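Local coordinates for 402AA LONG hypothetical molybdopterin biosynthesis MOEA protein (Pyrococcus horikoshii, PDB 1UZ5) that probably catalyses the magnesium-dependent insertion of molybdate into adenylyl-molybdopterin, a step of molybdenum cofactor biosynthesis that releases AMP, at residues T66-L77 with E126-Y134; A265-V276 with I288-V297. All coordinates share one frame; numbering follows the deposited sequence.

Contact 1: residues T66-L77 with E126-Y134; sequences TFMASEASPVRL and EILIYKPAY
An antiparallel strand pair, Val75-Leu77 against Glu126-Ile129, forms this part of a mixed beta sheet in the MoeA N-terminal region, and the loops flanking it, Thr66-Pro74 and Tyr130-Tyr134, pack on each other beyond the strands. Val75 and Leu77 each make a reciprocal pair of backbone hydrogen bonds, with Ile129 and Ile127 respectively; Val75 N to Ile129 O is 2.7 Å. Arg76 and Leu128 form the non-hydrogen-bonded pair between them.

The side chains of Val75, Leu77, Ile127 and Ile129 share one face of the sheet. There CD1 of Ile129 presses on CD1 of Leu77 at 3.3 Å, closer than ordinary van der Waals contact, and also meets CG2 of Thr66 at 3.7 Å, which ties the loop to the strands. Val61 and Tyr59 of strand 58-61 touch Leu77 and Ile127, respectively, on this side. On the other face, CD2 of Leu128 lies against CB and CG of Arg76. The arginine chain bends at chi2 (-144°) and again at chi3, bringing NH1 to OE2 of Glu126 in a salt bridge that is long, 3.4 Å, and weak as a hydrogen bond; guanidinium and carboxylate planes stand 77° apart.

Past the strands, Pro74 and Tyr130 run side by side in the same direction, CB of the proline 3.2 Å from CD1 of the ring. Pro132 settles against the type I turn Thr66-Ala69, its CG near the carbonyl oxygens of Thr66 and Ala69, while the edge of the Phe67 ring meets Ala133 O in the ring plane. Buried Thr66 OG1 is held by two partners: it donates a hydrogen bond to Ala63 O and accepts a nearly straight one from Ala133 N, 2.8 Å long with 176° at the hydrogen.

Contact 2: residues A265-V276 with I288-V297; sequences ASVIEELGEVKV and IIGVIKGKPV
This is a helix-to-sheet contact with an edge-strand pairing: helix 263-271 packs on the hairpin 288-297, and the chain leaving the helix returns as strand 273-277, which borders the sheet beside strand 288-292. Ile268 supplies the middle of the apolar layer. The Ile268 and Ile288 side chains run past one another in opposite senses, CD1 to CG2 3.9 Å, and CD1 of Ile268 meets CG1 of Val297 tip to tip, while CD1 of Ile288 is tight against CB of Ala265 at 3.4 Å. Ile292, with CG1 anti to its carbonyl carbon (chi1 -61°), lays CD1 across CB of Leu271 at 3.7 Å; an alanine here would probably leave a gap beside Leu271 and Val244 of helix 233-246. A water donates to Leu271 O and accepts from Lys293 N, joining the helix end to the hairpin turn.

Glu273 and Val291 exchange two backbone bonds. Gly290 lies 4.1 Å CA to CA from Val274; a CB on this glycine would clash with Glu273 O and Ile268 CG2. Ile289 O then accepts from Val276 N at 2.8 Å, nearly straight, and weakly from Lys275 N: a classic beta bulge. Helix over mixed sheet, with strands 288-292 and 273-277 antiparallel at one side, fits the alpha/beta fold of the probable molybdopterin-binding domain.

Contact 1 and contact 2 lie on opposite sides of the centre of this elongated chain, their centres 83 Å apart and their nearest atoms about 60 Å. They come in series, contact 1 closing before contact 2 opens, and share no strand, helix or sheet. Strands 75-83 and 126-129 of contact 1 belong to a sheet in the MoeA N-terminal region, whereas contact 2 joins helix 263-271 to a separate mixed sheet in the probable molybdopterin-binding domain. Both involve antiparallel pairing at the side of a sheet: strand 126-129 lies next to the outermost 120-123, and contact 2 includes the outermost 273-277. Each contact is therefore local to its own part of the chain.

Contact 1: residues T66-L77 with E126-Y134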
loop_
_atom_site.group_PDB
_atom_site.type_symbol
_atom_site.label_atom_id
_atom_site.label_comp_id
_atom_site.label_asym_id
_atom_site.label_seq_id
_atom_site.Cartn_x
_atom_site.Cartn_y
_atom_site.Cartn_z
ATOM N N THR A 66 13.291 37.511 33.729
ATOM C CA THR A 66 14.262 38.194 32.883
ATOM C C THR A 66 13.713 39.440 32.179
ATOM O O THR A 66 14.418 40.056 31.383
ATOM C CB THR A 66 14.777 37.265 31.776
ATOM O OG1 THR A 66 13.762 37.126 30.774
ATOM C CG2 THR A 66 15.128 35.882 32.339
ATOM N N PHE A 67 12.472 39.810 32.471
ATOM C CA PHE A 67 11.850 40.948 31.804
ATOM C C PHE A 67 12.549 42.303 31.915
ATOM O O PHE A 67 12.489 43.103 30.983
ATOM C CB PHE A 67 10.383 41.067 32.243
ATOM C CG PHE A 67 9.485 40.003 31.656
ATOM C CD1 PHE A 67 9.979 39.089 30.723
ATOM C CD2 PHE A 67 8.150 39.913 32.034
ATOM C CE1 PHE A 67 9.158 38.101 30.182
ATOM C CE2 PHE A 67 7.318 38.927 31.497
ATOM C CZ PHE A 67 7.823 38.022 30.571
ATOM N N MET A 68 13.215 42.559 33.036
ATOM C CA MET A 68 13.911 43.831 33.228
ATOM C C MET A 68 15.364 43.779 32.769
ATOM O O MET A 68 16.118 44.730 32.969
ATOM C CB MET A 68 13.858 44.241 34.703
ATOM C CG MET A 68 12.449 44.413 35.249
ATOM S SD MET A 68 11.471 45.590 34.279
ATOM C CE MET A 68 11.915 47.142 35.075
ATOM N N ALA A 69 15.758 42.675 32.146
ATOM C CA ALA A 69 17.132 42.523 31.679
ATOM C C ALA A 69 17.496 43.483 30.554
ATOM O O ALA A 69 16.739 43.660 29.600
ATOM C CB ALA A 69 17.375 41.088 31.226
ATOM N N SER A 70 18.669 44.095 30.674
ATOM C CA SER A 70 19.175 45.024 29.670
ATOM C C SER A 70 20.693 44.925 29.693
ATOM O O SER A 70 21.277 44.478 30.683
ATOM C CB SER A 70 18.743 46.461 29.986
ATOM O OG SER A 70 19.307 46.921 31.205
ATOM N N GLU A 71 21.332 45.338 28.603
ATOM C CA GLU A 71 22.785 45.283 28.521
ATOM C C GLU A 71 23.430 46.142 29.599
ATOM O O GLU A 71 24.553 45.876 30.026
ATOM C CB GLU A 71 23.251 45.734 27.139
ATOM C CG GLU A 71 22.801 44.810 26.018
ATOM C CD GLU A 71 23.331 45.231 24.662
ATOM O OE1 GLU A 71 23.016 46.358 24.224
ATOM O OE2 GLU A 71 24.062 44.435 24.034
ATOM N N ALA A 72 22.710 47.165 30.046
ATOM C CA ALA A 72 23.216 48.064 31.079
ATOM C C ALA A 72 23.014 47.467 32.467
ATOM O O ALA A 72 23.882 47.575 33.334
ATOM C CB ALA A 72 22.516 49.416 30.984
ATOM N N SER A 73 21.856 46.847 32.676
ATOM C CA SER A 73 21.539 46.224 33.954
ATOM C C SER A 73 21.065 44.789 33.728
ATOM O O SER A 73 19.871 44.525 33.584
ATOM C CB SER A 73 20.457 47.027 34.678
ATOM O OG SER A 73 19.292 47.139 33.882
ATOM N N PRO A 74 22.007 43.840 33.676
ATOM C CA PRO A 74 21.660 42.433 33.464
ATOM C C PRO A 74 21.008 41.819 34.691
ATOM O O PRO A 74 21.249 42.258 35.813
ATOM C CB PRO A 74 23.005 41.793 33.162
ATOM C CG PRO A 74 23.941 42.593 34.021
ATOM C CD PRO A 74 23.468 44.012 33.772
ATOM N N VAL A 75 20.175 40.808 34.470
ATOM C CA VAL A 75 19.515 40.115 35.570
ATOM C C VAL A 75 20.427 38.981 36.011
ATOM O O VAL A 75 21.053 38.317 35.184
ATOM C CB VAL A 75 18.156 39.511 35.134
ATOM C CG1 VAL A 75 17.623 38.585 36.226
ATOM C CG2 VAL A 75 17.161 40.620 34.859
ATOM N N ARG A 76 20.498 38.755 37.315
ATOM C CA ARG A 76 21.340 37.699 37.841
ATOM C C ARG A 76 20.461 36.572 38.379
ATOM O O ARG A 76 19.600 36.800 39.228
ATOM C CB ARG A 76 22.228 38.237 38.964
ATOM C CG ARG A 76 23.356 37.304 39.352
ATOM C CD ARG A 76 23.635 37.346 40.843
ATOM N NE ARG A 76 24.090 38.650 41.308
ATOM C CZ ARG A 76 24.320 38.940 42.585
ATOM N NH1 ARG A 76 24.133 38.015 43.518
ATOM N NH2 ARG A 76 24.736 40.150 42.931
ATOM N N LEU A 77 20.679 35.360 37.875
ATOM C CA LEU A 77 19.917 34.200 38.323
ATOM C C LEU A 77 20.861 33.165 38.929
ATOM O O LEU A 77 21.984 32.996 38.467
ATOM C CB LEU A 77 19.150 33.578 37.151
ATOM C CG LEU A 77 18.168 34.468 36.381
ATOM C CD1 LEU A 77 17.495 33.651 35.293
ATOM C CD2 LEU A 77 17.125 35.048 37.327
ATOM N N GLU A 126 26.244 31.354 39.221
ATOM C CA GLU A 126 25.112 32.185 38.837
ATOM C C GLU A 126 25.310 32.605 37.399
ATOM O O GLU A 126 26.383 32.411 36.837
ATOM C CB GLU A 126 25.029 33.431 39.723
ATOM C CG GLU A 126 24.878 33.117 41.194
ATOM C CD GLU A 126 24.257 34.258 41.960
ATOM O OE1 GLU A 126 23.099 34.608 41.651
ATOM O OE2 GLU A 126 24.921 34.804 42.866
ATOM N N ILE A 127 24.275 33.169 36.790
ATOM C CA ILE A 127 24.400 33.606 35.413
ATOM C C ILE A 127 23.824 35.007 35.232
ATOM O O ILE A 127 22.907 35.409 35.951
ATOM C CB ILE A 127 23.689 32.630 34.439
ATOM C CG1 ILE A 127 22.199 32.544 34.766
ATOM C CG2 ILE A 127 24.321 31.247 34.535
ATOM C CD1 ILE A 127 21.399 31.702 33.761
ATOM N N LEU A 128 24.377 35.744 34.274
ATOM C CA LEU A 128 23.914 37.095 33.984
ATOM C C LEU A 128 23.197 37.098 32.643
ATOM O O LEU A 128 23.715 36.589 31.649
ATOM C CB LEU A 128 25.093 38.073 33.945
ATOM C CG LEU A 128 25.850 38.315 35.253
ATOM C CD1 LEU A 128 27.023 39.247 34.990
ATOM C CD2 LEU A 128 24.916 38.914 36.294
ATOM N N ILE A 129 22.003 37.677 32.633
ATOM C CA ILE A 129 21.174 37.756 31.439
ATOM C C ILE A 129 21.025 39.226 31.054
ATOM O O ILE A 129 20.632 40.052 31.879
ATOM C CB ILE A 129 19.793 37.126 31.712
ATOM C CG1 ILE A 129 19.990 35.672 32.165
ATOM C CG2 ILE A 129 18.922 37.194 30.466
ATOM C CD1 ILE A 129 18.720 34.967 32.568
ATOM N N TYR A 130 21.333 39.534 29.799
ATOM C CA TYR A 130 21.297 40.908 29.295
ATOM C C TYR A 130 20.117 41.214 28.381
ATOM O O TYR A 130 19.897 42.367 28.003
ATOM C CB TYR A 130 22.598 41.195 28.538
ATOM C CG TYR A 130 23.850 40.962 29.357
ATOM C CD1 TYR A 130 24.338 41.945 30.215
ATOM C CD2 TYR A 130 24.532 39.745 29.295
ATOM C CE1 TYR A 130 25.475 41.725 30.995
ATOM C CE2 TYR A 130 25.670 39.514 30.073
ATOM C CZ TYR A 130 26.134 40.511 30.920
ATOM O OH TYR A 130 27.249 40.293 31.693
ATOM N N LYS A 131 19.363 40.182 28.025
ATOM C CA LYS A 131 18.217 40.342 27.140
ATOM C C LYS A 131 17.036 39.536 27.676
ATOM O O LYS A 131 17.191 38.388 28.081
ATOM C CB LYS A 131 18.594 39.858 25.739
ATOM C CG LYS A 131 17.535 40.059 24.675
ATOM C CD LYS A 131 18.037 39.545 23.335
ATOM C CE LYS A 131 17.018 39.763 22.228
ATOM N NZ LYS A 131 17.512 39.238 20.925
ATOM N N PRO A 132 15.839 40.134 27.702
ATOM C CA PRO A 132 14.691 39.386 28.210
ATOM C C PRO A 132 14.358 38.187 27.327
ATOM O O PRO A 132 14.481 38.244 26.104
ATOM C CB PRO A 132 13.571 40.424 28.206
ATOM C CG PRO A 132 14.306 41.725 28.382
ATOM C CD PRO A 132 15.479 41.540 27.454
ATOM N N ALA A 133 13.957 37.093 27.957
ATOM C CA ALA A 133 13.562 35.906 27.214
ATOM C C ALA A 133 12.044 35.981 27.152
ATOM O O ALA A 133 11.432 36.838 27.789
ATOM C CB ALA A 133 13.994 34.647 27.957
ATOM N N TYR A 134 11.435 35.101 26.376
ATOM C CA TYR A 134 9.987 35.057 26.284
ATOM C C TYR A 134 9.573 33.594 26.376
ATOM O O TYR A 134 10.321 32.710 25.968
ATOM C CB TYR A 134 9.500 35.651 24.962
ATOM C CG TYR A 134 10.163 35.068 23.737
ATOM C CD1 TYR A 134 11.332 35.625 23.219
ATOM C CD2 TYR A 134 9.626 33.951 23.100
ATOM C CE1 TYR A 134 11.948 35.085 22.094
ATOM C CE2 TYR A 134 10.233 33.403 21.980
ATOM C CZ TYR A 134 11.392 33.973 21.481
ATOM O OH TYR A 134 11.984 33.431 20.366
#

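Contact 2: residues A265-V276 with I288-V297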
loop_
_atom_site.group_PDB
_atom_site.type_symbol
_atom_site.label_atom_id
_atom_site.label_comp_id
_atom_site.label_asym_id
_atom_site.label_seq_id
_atom_site.Cartn_x
_atom_site.Cartn_y
_atom_site.Cartn_z
ATOM N N ALA A 265 -16.887 -23.449 -17.537
ATOM C CA ALA A 265 -18.160 -22.822 -17.225
ATOM C C ALA A 265 -19.147 -23.877 -16.751
ATOM O O ALA A 265 -19.896 -23.655 -15.797
ATOM C CB ALA A 265 -18.706 -22.103 -18.449
ATOM N N SER A 266 -19.133 -25.034 -17.407
ATOM C CA SER A 266 -20.041 -26.119 -17.052
ATOM C C SER A 266 -19.691 -26.708 -15.693
ATOM O O SER A 266 -20.575 -27.123 -14.941
ATOM C CB SER A 266 -20.004 -27.220 -18.120
ATOM O OG SER A 266 -18.778 -27.927 -18.090
ATOM N N VAL A 267 -18.401 -26.752 -15.376
ATOM C CA VAL A 267 -17.975 -27.285 -14.090
ATOM C C VAL A 267 -18.404 -26.334 -12.975
ATOM O O VAL A 267 -18.891 -26.762 -11.931
ATOM C CB VAL A 267 -16.447 -27.477 -14.040
ATOM C CG1 VAL A 267 -16.018 -27.883 -12.635
ATOM C CG2 VAL A 267 -16.034 -28.543 -15.041
ATOM N N ILE A 268 -18.228 -25.040 -13.211
ATOM C CA ILE A 268 -18.610 -24.031 -12.232
ATOM C C ILE A 268 -20.127 -24.032 -12.074
ATOM O O ILE A 268 -20.651 -23.894 -10.966
ATOM C CB ILE A 268 -18.142 -22.626 -12.679
ATOM C CG1 ILE A 268 -16.611 -22.577 -12.705
ATOM C CG2 ILE A 268 -18.702 -21.562 -11.748
ATOM C CD1 ILE A 268 -16.046 -21.296 -13.284
ATOM N N GLU A 269 -20.826 -24.203 -13.190
ATOM C CA GLU A 269 -22.283 -24.225 -13.198
ATOM C C GLU A 269 -22.842 -25.350 -12.332
ATOM O O GLU A 269 -23.868 -25.182 -11.670
ATOM C CB GLU A 269 -22.800 -24.379 -14.631
ATOM C CG GLU A 269 -24.307 -24.277 -14.755
ATOM C CD GLU A 269 -24.826 -22.903 -14.383
ATOM O OE1 GLU A 269 -24.536 -21.940 -15.123
ATOM O OE2 GLU A 269 -25.515 -22.786 -13.348
ATOM N N GLU A 270 -22.169 -26.496 -12.330
ATOM C CA GLU A 270 -22.632 -27.631 -11.543
ATOM C C GLU A 270 -22.163 -27.620 -10.093
ATOM O O GLU A 270 -22.731 -28.315 -9.251
ATOM C CB GLU A 270 -22.219 -28.945 -12.211
ATOM C CG GLU A 270 -20.728 -29.159 -12.341
ATOM C CD GLU A 270 -20.400 -30.443 -13.082
ATOM O OE1 GLU A 270 -20.781 -30.558 -14.267
ATOM O OE2 GLU A 270 -19.767 -31.336 -12.480
ATOM N N LEU A 271 -21.124 -26.843 -9.797
ATOM C CA LEU A 271 -20.618 -26.759 -8.431
ATOM C C LEU A 271 -21.237 -25.552 -7.735
ATOM O O LEU A 271 -21.290 -25.485 -6.504
ATOM C CB LEU A 271 -19.093 -26.630 -8.420
ATOM C CG LEU A 271 -18.276 -27.887 -8.712
ATOM C CD1 LEU A 271 -16.794 -27.545 -8.702
ATOM C CD2 LEU A 271 -18.577 -28.947 -7.664
ATOM N N GLY A 272 -21.710 -24.602 -8.534
ATOM C CA GLY A 272 -22.316 -23.406 -7.983
ATOM C C GLY A 272 -23.139 -22.649 -9.002
ATOM O O GLY A 272 -24.063 -23.201 -9.594
ATOM N N GLU A 273 -22.801 -21.382 -9.215
ATOM C CA GLU A 273 -23.525 -20.549 -10.164
ATOM C C GLU A 273 -22.595 -19.682 -11.000
ATOM O O GLU A 273 -21.563 -19.218 -10.520
ATOM C CB GLU A 273 -24.520 -19.651 -9.423
ATOM C CG GLU A 273 -25.232 -18.641 -10.315
ATOM C CD GLU A 273 -26.289 -17.842 -9.569
ATOM O OE1 GLU A 273 -27.241 -18.461 -9.044
ATOM O OE2 GLU A 273 -26.169 -16.598 -9.507
ATOM N N VAL A 274 -22.968 -19.472 -12.257
ATOM C CA VAL A 274 -22.187 -18.647 -13.162
ATOM C C VAL A 274 -22.912 -17.324 -13.346
ATOM O O VAL A 274 -23.948 -17.265 -14.007
ATOM C CB VAL A 274 -22.016 -19.317 -14.548
ATOM C CG1 VAL A 274 -21.367 -18.347 -15.520
ATOM C CG2 VAL A 274 -21.162 -20.569 -14.422
ATOM N N LYS A 275 -22.375 -16.268 -12.746
ATOM C CA LYS A 275 -22.972 -14.941 -12.854
ATOM C C LYS A 275 -22.699 -14.368 -14.241
ATOM O O LYS A 275 -23.597 -13.848 -14.900
ATOM C CB LYS A 275 -22.376 -14.008 -11.799
ATOM C CG LYS A 275 -22.637 -14.420 -10.357
ATOM C CD LYS A 275 -24.029 -14.020 -9.902
ATOM C CE LYS A 275 -24.215 -14.276 -8.413
ATOM N NZ LYS A 275 -25.520 -13.755 -7.921
ATOM N N VAL A 276 -21.450 -14.470 -14.678
ATOM C CA VAL A 276 -21.044 -13.950 -15.977
ATOM C C VAL A 276 -20.405 -15.047 -16.818
ATOM O O VAL A 276 -19.620 -15.849 -16.314
ATOM C CB VAL A 276 -20.017 -12.805 -15.820
ATOM C CG1 VAL A 276 -19.609 -12.267 -17.185
ATOM C CG2 VAL A 276 -20.602 -11.696 -14.957
ATOM N N ILE A 288 -15.189 -15.959 -17.475
ATOM C CA ILE A 288 -16.255 -16.438 -16.606
ATOM C C ILE A 288 -16.138 -15.880 -15.183
ATOM O O ILE A 288 -15.036 -15.689 -14.668
ATOM C CB ILE A 288 -16.213 -17.978 -16.500
ATOM C CG1 ILE A 288 -16.331 -18.597 -17.894
ATOM C CG2 ILE A 288 -17.329 -18.472 -15.597
ATOM C CD1 ILE A 288 -16.076 -20.090 -17.913
ATOM N N ILE A 289 -17.284 -15.623 -14.560
ATOM C CA ILE A 289 -17.332 -15.134 -13.184
ATOM C C ILE A 289 -18.483 -15.856 -12.501
ATOM O O ILE A 289 -19.634 -15.744 -12.923
ATOM C CB ILE A 289 -17.595 -13.619 -13.101
ATOM C CG1 ILE A 289 -16.533 -12.852 -13.882
ATOM C CG2 ILE A 289 -17.568 -13.173 -11.642
ATOM C CD1 ILE A 289 -16.759 -11.361 -13.906
ATOM N N GLY A 290 -18.167 -16.608 -11.454
ATOM C CA GLY A 290 -19.197 -17.334 -10.740
ATOM C C GLY A 290 -18.977 -17.354 -9.241
ATOM O O GLY A 290 -18.115 -16.646 -8.707
ATOM N N VAL A 291 -19.765 -18.175 -8.559
ATOM C CA VAL A 291 -19.679 -18.307 -7.114
ATOM C C VAL A 291 -19.925 -19.754 -6.715
ATOM O O VAL A 291 -20.901 -20.369 -7.143
ATOM C CB VAL A 291 -20.724 -17.410 -6.403
ATOM C CG1 VAL A 291 -20.607 -17.565 -4.894
ATOM C CG2 VAL A 291 -20.524 -15.954 -6.805
ATOM N N ILE A 292 -19.016 -20.295 -5.914
ATOM C CA ILE A 292 -19.121 -21.660 -5.423
ATOM C C ILE A 292 -18.949 -21.591 -3.910
ATOM O O ILE A 292 -17.936 -21.088 -3.415
ATOM C CB ILE A 292 -18.022 -22.566 -6.008
ATOM C CG1 ILE A 292 -18.151 -22.630 -7.535
ATOM C CG2 ILE A 292 -18.128 -23.960 -5.404
ATOM C CD1 ILE A 292 -17.081 -23.473 -8.210
ATOM N N LYS A 293 -19.944 -22.086 -3.181
ATOM C CA LYS A 293 -19.914 -22.061 -1.725
ATOM C C LYS A 293 -19.559 -20.666 -1.225
ATOM O O LYS A 293 -18.663 -20.499 -0.401
ATOM C CB LYS A 293 -18.910 -23.084 -1.195
ATOM C CG LYS A 293 -19.304 -24.520 -1.493
ATOM C CD LYS A 293 -18.370 -25.508 -0.816
ATOM C CE LYS A 293 -18.844 -26.937 -1.032
ATOM N NZ LYS A 293 -17.974 -27.929 -0.341
ATOM N N GLY A 294 -20.264 -19.669 -1.753
ATOM C CA GLY A 294 -20.048 -18.289 -1.357
ATOM C C GLY A 294 -18.737 -17.647 -1.767
ATOM O O GLY A 294 -18.504 -16.476 -1.471
ATOM N N LYS A 295 -17.880 -18.386 -2.461
ATOM C CA LYS A 295 -16.592 -17.837 -2.872
ATOM C C LYS A 295 -16.523 -17.478 -4.352
ATOM O O LYS A 295 -16.887 -18.277 -5.211
ATOM C CB LYS A 295 -15.488 -18.831 -2.515
ATOM C CG LYS A 295 -15.510 -19.196 -1.042
ATOM C CD LYS A 295 -14.442 -20.193 -0.675
ATOM C CE LYS A 295 -14.470 -20.465 0.815
ATOM N NZ LYS A 295 -13.437 -21.450 1.202
ATOM N N PRO A 296 -16.069 -16.253 -4.666
ATOM C CA PRO A 296 -15.961 -15.816 -6.059
ATOM C C PRO A 296 -14.999 -16.717 -6.835
ATOM O O PRO A 296 -13.977 -17.156 -6.305
ATOM C CB PRO A 296 -15.431 -14.388 -5.937
ATOM C CG PRO A 296 -15.987 -13.930 -4.616
ATOM C CD PRO A 296 -15.756 -15.146 -3.744
ATOM N N VAL A 297 -15.344 -17.005 -8.084
ATOM C CA VAL A 297 -14.512 -17.840 -8.944
ATOM C C VAL A 297 -14.383 -17.116 -10.276
ATOM O O VAL A 297 -15.375 -16.639 -10.831
ATOM C CB VAL A 297 -15.149 -19.222 -9.186
ATOM C CG1 VAL A 297 -14.194 -20.109 -9.992
ATOM C CG2 VAL A 297 -15.484 -19.872 -7.862
HETATM O O HOH W 1 -22.301 -23.202 -4.639
#